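Local coordinates for penicillin-binding protein A (Mycobacterium tuberculosis, PDB 3UN7) that probably cross-links peptidoglycan as a serine-type D,D-transpeptidase, probably helps to regulate cell length, and binds penicillin, at residues A[124-129]-A[443-448]; A[119-124]-A[427-432]; A[130-135]-A[315-320]. One frame throughout, in Å; residues are numbered along the deposited sequence.

Contact 1. Residues A[124-129]-A[443-448]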
ATOM      1  N   GLY A 124      -9.987 -12.116   7.837  1.00 38.29           N
ATOM      2  CA  GLY A 124      -8.704 -12.782   7.642  1.00 38.22           C
ATOM      3  C   GLY A 124      -7.849 -13.057   8.865  1.00 39.06           C
ATOM      4  O   GLY A 124      -6.798 -13.678   8.749  1.00 38.96           O
ATOM      5  N   CYS A 125      -8.267 -12.584  10.033  1.00 39.23           N
ATOM      6  CA  CYS A 125      -7.488 -12.842  11.247  1.00 39.73           C
ATOM      7  C   CYS A 125      -8.331 -13.573  12.304  1.00 41.31           C
ATOM      8  O   CYS A 125      -8.319 -13.202  13.480  1.00 41.35           O
ATOM      9  CB  CYS A 125      -6.945 -11.534  11.820  1.00 39.10           C
ATOM     10  SG  CYS A 125      -5.713 -10.681  10.789  1.00 37.00           S
ATOM     11  N   TYR A 126      -9.061 -14.601  11.875  1.00 42.38           N
ATOM     12  CA  TYR A 126     -10.037 -15.275  12.734  1.00 44.60           C
ATOM     13  C   TYR A 126     -10.903 -14.207  13.399  1.00 44.45           C
ATOM     14  O   TYR A 126     -11.156 -14.233  14.608  1.00 46.01           O
ATOM     15  CB  TYR A 126      -9.325 -16.171  13.759  1.00 46.85           C
ATOM     16  CG  TYR A 126      -8.202 -16.978  13.140  1.00 48.59           C
ATOM     17  CD1 TYR A 126      -6.866 -16.710  13.451  1.00 48.96           C
ATOM     18  CD2 TYR A 126      -8.474 -17.990  12.211  1.00 50.00           C
ATOM     19  CE1 TYR A 126      -5.832 -17.437  12.875  1.00 48.95           C
ATOM     20  CE2 TYR A 126      -7.440 -18.725  11.626  1.00 50.97           C
ATOM     21  CZ  TYR A 126      -6.126 -18.439  11.965  1.00 49.81           C
ATOM     22  OH  TYR A 126      -5.105 -19.165  11.388  1.00 50.40           O
ATOM     23  N   GLY A 127     -11.356 -13.271  12.571  1.00 42.99           N
ATOM     24  CA  GLY A 127     -11.914 -12.001  13.010  1.00 41.88           C
ATOM     25  C   GLY A 127     -11.228 -10.923  12.182  1.00 39.88           C
ATOM     26  O   GLY A 127     -10.436 -11.246  11.289  1.00 38.61           O
ATOM     27  N   PRO A 128     -11.523  -9.641  12.461  1.00 39.01           N
ATOM     28  CA  PRO A 128     -11.003  -8.561  11.616  1.00 37.41           C
ATOM     29  C   PRO A 128      -9.515  -8.324  11.808  1.00 36.87           C
ATOM     30  O   PRO A 128      -8.997  -8.481  12.922  1.00 37.03           O
ATOM     31  CB  PRO A 128     -11.795  -7.332  12.071  1.00 37.33           C
ATOM     32  CG  PRO A 128     -12.222  -7.654  13.481  1.00 39.38           C
ATOM     33  CD  PRO A 128     -12.362  -9.140  13.572  1.00 39.75           C
ATOM     34  N   CYS A 129      -8.844  -7.957  10.720  1.00 35.54           N
ATOM     35  CA  CYS A 129      -7.415  -7.643  10.735  1.00 35.41           C
ATOM     36  C   CYS A 129      -7.176  -6.141  10.848  1.00 34.76           C
ATOM     37  O   CYS A 129      -7.923  -5.363  10.289  1.00 34.66           O
ATOM     38  CB  CYS A 129      -6.746  -8.132   9.447  1.00 34.32           C
ATOM     39  SG  CYS A 129      -6.760  -9.919   9.191  1.00 37.97           S
ATOM     40  N   GLY A 443       4.387 -15.354   7.544  1.00 43.67           N
ATOM     41  CA  GLY A 443       3.543 -14.264   7.062  1.00 42.09           C
ATOM     42  C   GLY A 443       2.307 -14.770   6.358  1.00 41.70           C
ATOM     43  O   GLY A 443       1.630 -14.021   5.661  1.00 41.31           O
ATOM     44  N   ALA A 444       1.993 -16.041   6.576  1.00 41.77           N
ATOM     45  CA  ALA A 444       0.957 -16.747   5.817  1.00 41.51           C
ATOM     46  C   ALA A 444      -0.443 -16.146   5.839  1.00 40.92           C
ATOM     47  O   ALA A 444      -1.152 -16.254   4.852  1.00 41.14           O
ATOM     48  CB  ALA A 444       0.904 -18.214   6.222  1.00 42.50           C
ATOM     49  N   LEU A 445      -0.855 -15.554   6.960  1.00 40.41           N
ATOM     50  CA  LEU A 445      -2.183 -14.931   7.075  1.00 39.92           C
ATOM     51  C   LEU A 445      -2.411 -13.819   6.043  1.00 37.50           C
ATOM     52  O   LEU A 445      -3.538 -13.599   5.598  1.00 36.81           O
ATOM     53  CB  LEU A 445      -2.368 -14.348   8.480  1.00 41.04           C
ATOM     54  CG  LEU A 445      -3.669 -14.611   9.239  1.00 43.36           C
ATOM     55  CD1 LEU A 445      -4.103 -16.068   9.127  1.00 45.65           C
ATOM     56  CD2 LEU A 445      -3.519 -14.210  10.702  1.00 42.38           C
ATOM     57  N   ALA A 446      -1.333 -13.123   5.681  1.00 35.30           N
ATOM     58  CA  ALA A 446      -1.378 -12.028   4.710  1.00 33.34           C
ATOM     59  C   ALA A 446      -1.589 -12.535   3.287  1.00 32.73           C
ATOM     60  O   ALA A 446      -2.203 -11.851   2.473  1.00 30.95           O
ATOM     61  CB  ALA A 446      -0.110 -11.185   4.805  1.00 32.93           C
ATOM     62  N   ALA A 447      -1.105 -13.749   3.002  1.00 32.82           N
ATOM     63  CA  ALA A 447      -1.101 -14.291   1.634  1.00 32.76           C
ATOM     64  C   ALA A 447      -2.481 -14.482   0.975  1.00 32.97           C
ATOM     65  O   ALA A 447      -2.680 -14.027  -0.158  1.00 32.78           O
ATOM     66  CB  ALA A 447      -0.285 -15.596   1.572  1.00 33.83           C
ATOM     67  N   PRO A 448      -3.420 -15.193   1.645  1.00 33.44           N
ATOM     68  CA  PRO A 448      -4.725 -15.384   0.972  1.00 33.86           C
ATOM     69  C   PRO A 448      -5.536 -14.086   0.808  1.00 32.89           C
ATOM     70  O   PRO A 448      -6.392 -14.010  -0.067  1.00 33.05           O
ATOM     71  CB  PRO A 448      -5.468 -16.365   1.876  1.00 34.05           C
ATOM     72  CG  PRO A 448      -4.768 -16.298   3.188  1.00 35.34           C
ATOM     73  CD  PRO A 448      -3.361 -15.886   2.948  1.00 33.74           C
TER
HETATM   74  O   HOH W   1      -5.971 -14.672   6.128  1.00 34.43           O
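Leu445 reaches across to the loop 124-129 and sets the end of its side chain against three successive residues there. Leu445 CG lies 3.3 Å from Gly124 O, and both of the leucine methyls are near that same carbonyl oxygen. The branch then splits between the two following side chains. CD1 goes to Tyr126 and CD2 goes to Cys125. At a Leu445 chi1 of -134° the branch meets Gly124 O with CG and spreads its two methyls to either residue. Leu445 CD1 stands 4.0 Å from Tyr126 OH and is about as near to CZ. It approaches the hydroxyl end of the ring obliquely. Tyr126 CG is anti to its own carbonyl carbon (chi1 -44°). The ring projects from the loop toward residues 443-448, and its hydroxyl end meets Leu445 CD1. Leu445 CD2 makes a looser contact, 4.2 Å from Cys125 SG. That sulfur belongs to the Cys125-Cys129 disulfide, which closes a five-residue loop between helix 111-123 and strand 131-136. The backbone bond from Cys125 N to Gly127 O tightens the same loop. This loop leads from helix 111-123 into the central antiparallel sheet of the transpeptidase fold, and residues 443-448 lead into the C-terminal helix 446-458. No direct hydrogen bond joins the two segments. A water does so instead, donating to Gly124 O at 2.9 Å and to Leu445 O at 2.7 Å. Gly124 O is therefore touched by the leucine branch and also hydrated. Ala446 faces the other way, onto Val429, Ala412 and Tyr414 of the sheet.

Contact 2. Residues A[119-124]-A[427-432]; sequences DAMQQG and VAVLVE
Met121 and Val431 mark the nearest backbone approach, with their CA atoms 8.2 Å apart. The last turn or so of helix 111-123, residues 119-123, runs nearly parallel to strand 427-431, at 23° between their N-to-C directions. The two axes come no closer than 10.8 Å, so the backbones do not touch. One long side chain fills the distance. Met121 starts with CG anti to the carbonyl carbon, then bends at chi2 (-64°) and again at chi3. These bends bring the thioether down onto the strand. Met121 SD sits near two valine methyls, 4.5 Å from Val429 CG1 and 4.4 Å from Val431 CG2. These are loose apolar contacts. Val429 and Val431 both point toward the helix, while Leu430 between them points away. Leu430 still takes part through its backbone, since Met121 CE ends 3.8 Å from Leu430 O. No hydrogen bond crosses the contact. All four touching residues are buried, as expected where a helix covers one face of a beta-sheet. The opposite face leads toward the catalytic centre: the Leu430 side chain is about 11 Å from that of Ser193, the probable acyl-ester nucleophile. Met121 also rests on Val133 of the adjacent strand 131-136, and Ile449 of helix 446-458 packs against Ala120, Val429 and Val431, so the methionine spans two neighbouring strands on the sheet face that helix 446-458 also covers.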
ATOM      1  N   ASP A 119     -13.267  -6.991   2.586  1.00 31.79           N
ATOM      2  CA  ASP A 119     -13.898  -8.208   3.098  1.00 32.64           C
ATOM      3  C   ASP A 119     -12.839  -9.166   3.623  1.00 33.24           C
ATOM      4  O   ASP A 119     -12.996  -9.748   4.701  1.00 33.86           O
ATOM      5  CB  ASP A 119     -14.728  -8.920   2.025  1.00 33.54           C
ATOM      6  CG  ASP A 119     -15.999  -8.175   1.651  1.00 34.65           C
ATOM      7  OD1 ASP A 119     -16.403  -7.252   2.394  1.00 33.31           O
ATOM      8  OD2 ASP A 119     -16.605  -8.540   0.610  1.00 34.89           O
ATOM      9  N   ALA A 120     -11.765  -9.349   2.855  1.00 32.57           N
ATOM     10  CA  ALA A 120     -10.686 -10.256   3.263  1.00 33.15           C
ATOM     11  C   ALA A 120     -10.026  -9.810   4.572  1.00 33.07           C
ATOM     12  O   ALA A 120      -9.736 -10.638   5.435  1.00 33.79           O
ATOM     13  CB  ALA A 120      -9.657 -10.402   2.166  1.00 32.75           C
ATOM     14  N   MET A 121      -9.813  -8.505   4.725  1.00 32.00           N
ATOM     15  CA  MET A 121      -9.261  -7.953   5.961  1.00 32.09           C
ATOM     16  C   MET A 121     -10.215  -8.139   7.142  1.00 32.93           C
ATOM     17  O   MET A 121      -9.776  -8.379   8.271  1.00 33.87           O
ATOM     18  CB  MET A 121      -8.915  -6.466   5.787  1.00 31.28           C
ATOM     19  CG  MET A 121      -7.647  -6.202   4.961  1.00 31.65           C
ATOM     20  SD  MET A 121      -6.126  -6.845   5.719  1.00 33.15           S
ATOM     21  CE  MET A 121      -5.832  -5.591   6.956  1.00 34.47           C
ATOM     22  N   GLN A 122     -11.521  -8.039   6.894  1.00 32.77           N
ATOM     23  CA  GLN A 122     -12.496  -8.200   7.980  1.00 33.59           C
ATOM     24  C   GLN A 122     -12.623  -9.642   8.501  1.00 35.35           C
ATOM     25  O   GLN A 122     -13.016  -9.853   9.635  1.00 34.86           O
ATOM     26  CB  GLN A 122     -13.872  -7.640   7.571  1.00 33.91           C
ATOM     27  CG  GLN A 122     -13.821  -6.143   7.231  1.00 31.22           C
ATOM     28  CD  GLN A 122     -12.907  -5.393   8.174  1.00 32.01           C
ATOM     29  OE1 GLN A 122     -13.160  -5.327   9.377  1.00 33.30           O
ATOM     30  NE2 GLN A 122     -11.810  -4.858   7.642  1.00 31.40           N
ATOM     31  N   GLN A 123     -12.270 -10.611   7.664  1.00 36.50           N
ATOM     32  CA  GLN A 123     -12.418 -12.033   7.991  1.00 39.35           C
ATOM     33  C   GLN A 123     -11.093 -12.785   8.147  1.00 39.07           C
ATOM     34  O   GLN A 123     -11.076 -13.948   8.567  1.00 40.36           O
ATOM     35  CB  GLN A 123     -13.283 -12.707   6.918  1.00 40.09           C
ATOM     36  CG  GLN A 123     -14.701 -12.144   6.871  1.00 44.95           C
ATOM     37  CD  GLN A 123     -15.224 -11.924   5.454  1.00 49.19           C
ATOM     38  OE1 GLN A 123     -15.315 -12.870   4.657  1.00 51.19           O
ATOM     39  NE2 GLN A 123     -15.596 -10.668   5.141  1.00 48.15           N
ATOM     40  N   GLY A 124      -9.987 -12.116   7.837  1.00 38.29           N
ATOM     41  CA  GLY A 124      -8.704 -12.782   7.642  1.00 38.22           C
ATOM     42  C   GLY A 124      -7.849 -13.057   8.865  1.00 39.06           C
ATOM     43  O   GLY A 124      -6.798 -13.678   8.749  1.00 38.96           O
ATOM     44  N   VAL A 427      -0.137  -5.947  -5.611  1.00 27.60           N
ATOM     45  CA  VAL A 427      -0.778  -5.761  -4.311  1.00 28.00           C
ATOM     46  C   VAL A 427       0.241  -5.718  -3.189  1.00 28.07           C
ATOM     47  O   VAL A 427       1.344  -6.266  -3.307  1.00 28.57           O
ATOM     48  CB  VAL A 427      -1.859  -6.850  -3.989  1.00 28.14           C
ATOM     49  CG1 VAL A 427      -2.937  -6.882  -5.068  1.00 29.18           C
ATOM     50  CG2 VAL A 427      -1.221  -8.276  -3.815  1.00 27.40           C
ATOM     51  N   ALA A 428      -0.121  -5.030  -2.116  1.00 27.68           N
ATOM     52  CA  ALA A 428       0.576  -5.178  -0.843  1.00 27.63           C
ATOM     53  C   ALA A 428      -0.457  -5.358   0.230  1.00 27.81           C
ATOM     54  O   ALA A 428      -1.444  -4.612   0.282  1.00 27.37           O
ATOM     55  CB  ALA A 428       1.433  -3.979  -0.527  1.00 27.12           C
ATOM     56  N   VAL A 429      -0.225  -6.353   1.080  1.00 27.88           N
ATOM     57  CA  VAL A 429      -1.080  -6.600   2.237  1.00 27.72           C
ATOM     58  C   VAL A 429      -0.189  -6.462   3.439  1.00 27.95           C
ATOM     59  O   VAL A 429       0.887  -7.086   3.512  1.00 28.42           O
ATOM     60  CB  VAL A 429      -1.676  -8.012   2.205  1.00 28.32           C
ATOM     61  CG1 VAL A 429      -2.517  -8.294   3.458  1.00 27.78           C
ATOM     62  CG2 VAL A 429      -2.480  -8.219   0.942  1.00 27.14           C
ATOM     63  N   LEU A 430      -0.599  -5.609   4.365  1.00 27.71           N
ATOM     64  CA  LEU A 430       0.018  -5.600   5.680  1.00 28.72           C
ATOM     65  C   LEU A 430      -1.020  -5.972   6.733  1.00 29.53           C
ATOM     66  O   LEU A 430      -2.056  -5.300   6.852  1.00 29.43           O
ATOM     67  CB  LEU A 430       0.643  -4.235   5.997  1.00 28.33           C
ATOM     68  CG  LEU A 430       0.980  -4.132   7.490  1.00 30.31           C
ATOM     69  CD1 LEU A 430       2.336  -4.766   7.820  1.00 28.37           C
ATOM     70  CD2 LEU A 430       0.898  -2.693   7.903  1.00 31.40           C
ATOM     71  N   VAL A 431      -0.753  -7.059   7.474  1.00 30.15           N
ATOM     72  CA  VAL A 431      -1.562  -7.434   8.619  1.00 30.58           C
ATOM     73  C   VAL A 431      -0.738  -7.169   9.869  1.00 31.68           C
ATOM     74  O   VAL A 431       0.236  -7.886  10.150  1.00 31.46           O
ATOM     75  CB  VAL A 431      -1.977  -8.936   8.610  1.00 31.36           C
ATOM     76  CG1 VAL A 431      -2.774  -9.251   9.852  1.00 31.41           C
ATOM     77  CG2 VAL A 431      -2.790  -9.274   7.354  1.00 29.76           C
ATOM     78  N   GLU A 432      -1.115  -6.125  10.600  1.00 31.71           N
ATOM     79  CA  GLU A 432      -0.421  -5.769  11.835  1.00 32.95           C
ATOM     80  C   GLU A 432      -0.566  -6.892  12.871  1.00 34.36           C
ATOM     81  O   GLU A 432      -1.672  -7.390  13.115  1.00 34.30           O
ATOM     82  CB  GLU A 432      -0.959  -4.448  12.387  1.00 33.05           C
ATOM     83  CG  GLU A 432      -0.686  -3.262  11.467  1.00 33.16           C
ATOM     84  CD  GLU A 432      -0.910  -1.923  12.139  1.00 34.08           C
ATOM     85  OE1 GLU A 432      -0.567  -1.776  13.331  1.00 37.20           O
ATOM     86  OE2 GLU A 432      -1.412  -1.008  11.457  1.00 33.91           O
TER

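Contact 3. Residues A[130-135]-A[315-320]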
ATOM      1  N   LYS A 130      -6.118  -5.750  11.552  1.00 34.59           N
ATOM      2  CA  LYS A 130      -5.642  -4.373  11.517  1.00 33.77           C
ATOM      3  C   LYS A 130      -4.553  -4.302  10.462  1.00 32.11           C
ATOM      4  O   LYS A 130      -3.727  -5.202  10.356  1.00 31.76           O
ATOM      5  CB  LYS A 130      -5.089  -3.959  12.872  1.00 34.36           C
ATOM      6  CG  LYS A 130      -4.696  -2.480  12.976  1.00 34.86           C
ATOM      7  CD  LYS A 130      -3.909  -2.201  14.254  1.00 36.13           C
ATOM      8  CE  LYS A 130      -4.789  -2.232  15.485  1.00 39.24           C
ATOM      9  NZ  LYS A 130      -3.953  -2.177  16.716  1.00 41.65           N
ATOM     10  N   GLY A 131      -4.569  -3.257   9.647  1.00 30.86           N
ATOM     11  CA  GLY A 131      -3.535  -3.116   8.604  1.00 29.73           C
ATOM     12  C   GLY A 131      -4.051  -2.424   7.373  1.00 28.84           C
ATOM     13  O   GLY A 131      -4.913  -1.525   7.472  1.00 28.80           O
ATOM     14  N   ALA A 132      -3.523  -2.823   6.214  1.00 27.53           N
ATOM     15  CA  ALA A 132      -3.841  -2.164   4.957  1.00 27.00           C
ATOM     16  C   ALA A 132      -3.710  -3.089   3.759  1.00 26.79           C
ATOM     17  O   ALA A 132      -2.995  -4.102   3.808  1.00 27.36           O
ATOM     18  CB  ALA A 132      -2.982  -0.897   4.767  1.00 26.07           C
ATOM     19  N   VAL A 133      -4.441  -2.753   2.699  1.00 26.65           N
ATOM     20  CA  VAL A 133      -4.311  -3.413   1.417  1.00 26.02           C
ATOM     21  C   VAL A 133      -4.241  -2.352   0.317  1.00 26.51           C
ATOM     22  O   VAL A 133      -5.028  -1.400   0.299  1.00 26.61           O
ATOM     23  CB  VAL A 133      -5.504  -4.367   1.120  1.00 27.29           C
ATOM     24  CG1 VAL A 133      -5.393  -4.953  -0.289  1.00 25.89           C
ATOM     25  CG2 VAL A 133      -5.599  -5.484   2.173  1.00 25.77           C
ATOM     26  N   VAL A 134      -3.303  -2.519  -0.602  1.00 26.03           N
ATOM     27  CA  VAL A 134      -3.171  -1.606  -1.729  1.00 26.23           C
ATOM     28  C   VAL A 134      -3.103  -2.452  -2.978  1.00 26.74           C
ATOM     29  O   VAL A 134      -2.402  -3.480  -3.009  1.00 26.92           O
ATOM     30  CB  VAL A 134      -1.883  -0.726  -1.646  1.00 26.48           C
ATOM     31  CG1 VAL A 134      -1.736   0.125  -2.910  1.00 25.91           C
ATOM     32  CG2 VAL A 134      -1.919   0.177  -0.419  1.00 27.22           C
ATOM     33  N   ALA A 135      -3.820  -2.020  -4.010  1.00 26.19           N
ATOM     34  CA  ALA A 135      -3.736  -2.635  -5.314  1.00 26.05           C
ATOM     35  C   ALA A 135      -3.439  -1.550  -6.343  1.00 26.73           C
ATOM     36  O   ALA A 135      -4.028  -0.464  -6.328  1.00 25.81           O
ATOM     37  CB  ALA A 135      -5.027  -3.402  -5.657  1.00 26.46           C
ATOM     38  N   LEU A 315       8.386   1.527   5.534  1.00 32.39           N
ATOM     39  CA  LEU A 315       7.697   1.701   4.258  1.00 32.39           C
ATOM     40  C   LEU A 315       6.199   1.810   4.495  1.00 31.92           C
ATOM     41  O   LEU A 315       5.659   1.166   5.397  1.00 32.46           O
ATOM     42  CB  LEU A 315       7.939   0.472   3.372  1.00 32.44           C
ATOM     43  CG  LEU A 315       9.104   0.340   2.381  1.00 34.96           C
ATOM     44  CD1 LEU A 315      10.442   0.374   3.041  1.00 34.67           C
ATOM     45  CD2 LEU A 315       8.948  -0.955   1.605  1.00 32.60           C
ATOM     46  N   THR A 316       5.521   2.604   3.673  1.00 30.89           N
ATOM     47  CA  THR A 316       4.064   2.581   3.642  1.00 29.80           C
ATOM     48  C   THR A 316       3.673   1.322   2.891  1.00 28.97           C
ATOM     49  O   THR A 316       4.463   0.813   2.104  1.00 30.05           O
ATOM     50  CB  THR A 316       3.465   3.794   2.914  1.00 29.50           C
ATOM     51  OG1 THR A 316       3.899   3.807   1.551  1.00 29.20           O
ATOM     52  CG2 THR A 316       3.868   5.119   3.601  1.00 29.25           C
ATOM     53  N   PRO A 317       2.484   0.769   3.171  1.00 28.36           N
ATOM     54  CA  PRO A 317       1.948  -0.286   2.303  1.00 27.34           C
ATOM     55  C   PRO A 317       1.901   0.099   0.810  1.00 27.00           C
ATOM     56  O   PRO A 317       2.210  -0.728  -0.035  1.00 25.54           O
ATOM     57  CB  PRO A 317       0.555  -0.535   2.876  1.00 27.70           C
ATOM     58  CG  PRO A 317       0.752  -0.236   4.382  1.00 28.26           C
ATOM     59  CD  PRO A 317       1.636   0.997   4.358  1.00 28.45           C
ATOM     60  N   LEU A 318       1.540   1.341   0.491  1.00 26.73           N
ATOM     61  CA  LEU A 318       1.611   1.798  -0.898  1.00 26.31           C
ATOM     62  C   LEU A 318       3.020   1.676  -1.510  1.00 26.67           C
ATOM     63  O   LEU A 318       3.158   1.252  -2.664  1.00 26.33           O
ATOM     64  CB  LEU A 318       1.108   3.236  -1.022  1.00 26.31           C
ATOM     65  CG  LEU A 318       1.233   3.895  -2.397  1.00 26.56           C
ATOM     66  CD1 LEU A 318       0.354   3.196  -3.417  1.00 30.04           C
ATOM     67  CD2 LEU A 318       0.913   5.410  -2.348  1.00 28.37           C
ATOM     68  N   ALA A 319       4.053   2.081  -0.764  1.00 26.64           N
ATOM     69  CA  ALA A 319       5.443   1.935  -1.241  1.00 27.32           C
ATOM     70  C   ALA A 319       5.815   0.460  -1.488  1.00 27.89           C
ATOM     71  O   ALA A 319       6.494   0.143  -2.466  1.00 26.90           O
ATOM     72  CB  ALA A 319       6.426   2.601  -0.269  1.00 27.35           C
ATOM     73  N   ASN A 320       5.360  -0.447  -0.620  1.00 27.78           N
ATOM     74  CA  ASN A 320       5.618  -1.871  -0.859  1.00 28.77           C
ATOM     75  C   ASN A 320       4.846  -2.392  -2.088  1.00 28.52           C
ATOM     76  O   ASN A 320       5.401  -3.167  -2.859  1.00 29.99           O
ATOM     77  CB  ASN A 320       5.386  -2.730   0.398  1.00 28.64           C
ATOM     78  CG  ASN A 320       6.574  -3.665   0.713  1.00 30.41           C
ATOM     79  OD1 ASN A 320       7.505  -3.804  -0.079  1.00 30.30           O
ATOM     80  ND2 ASN A 320       6.522  -4.320   1.874  1.00 31.92           N
TER
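Val134 and Ala132 lie on one face of strand 131-136 and meet the first turn of helix 317-328. This joins the five-stranded antiparallel sheet to a helix in the penicillin-binding transpeptidase fold, which is related to that of the serine beta-lactamases. The contact is near the centre of the chain. The Val134 side chain can be followed outward. Its CB points toward the helix and divides into two methyls. Val134 CG1 is anti to the backbone N (chi1 175°) and meets Leu318 CD1 at 3.7 Å. The two side chains cross obliquely, methyl against methyl. CG2 lies beside the backbone N and drops onto the helix backbone. Val134 CG2 is 3.8 Å from Leu318 N and 4.0 Å from Pro317 C, with Pro317 CB a little farther off. One valine thus covers the peptide link between Pro317 and Leu318 and also a leucine methyl.

Ala132, two residues earlier, takes the proline ring. Ala132 CB is 3.8 Å from Pro317 CG. Proline in the first turn has no amide hydrogen to leave without a partner, and here its ring serves as an apolar surface for the strand. Val133, between the two, points away and packs on Ile449 and Val453 of helix 446-458, so at residues 132-134 the strand is covered on both faces. No hydrogen bond crosses between the segments. Farther along the helix, Asn320 ND2 bonds to Thr194 OG1, of the residue that follows the probable nucleophile Ser193 in the chain. The helix start itself is capped: Thr316 OG1 at the N-cap position accepts from Ala319 N at 2.9 Å, with an N-H...O angle of 159°.

The three contacts gather round the central antiparallel sheet of the transpeptidase domain. Contacts 1 and 2 have centres about 6 Å apart and share Gly124, where helix 111-123 gives way to the disulfide loop. The centre of contact 3 lies about 10 Å from that of contact 2 and about 14 Å from that of contact 1. Strands 131-136 and 425-431 are neighbours in the sheet and link contacts 2 and 3, with Leu430 N and Ala132 O 2.9 Å apart in a probable hydrogen bond. Along the chain, contacts 1 and 2 cross, and contact 3 is nested inside both. Residues 119-135 thus meet residues 427-448 from near the chain end, and contact 3 adds helix 317-328 on the sheet's other face.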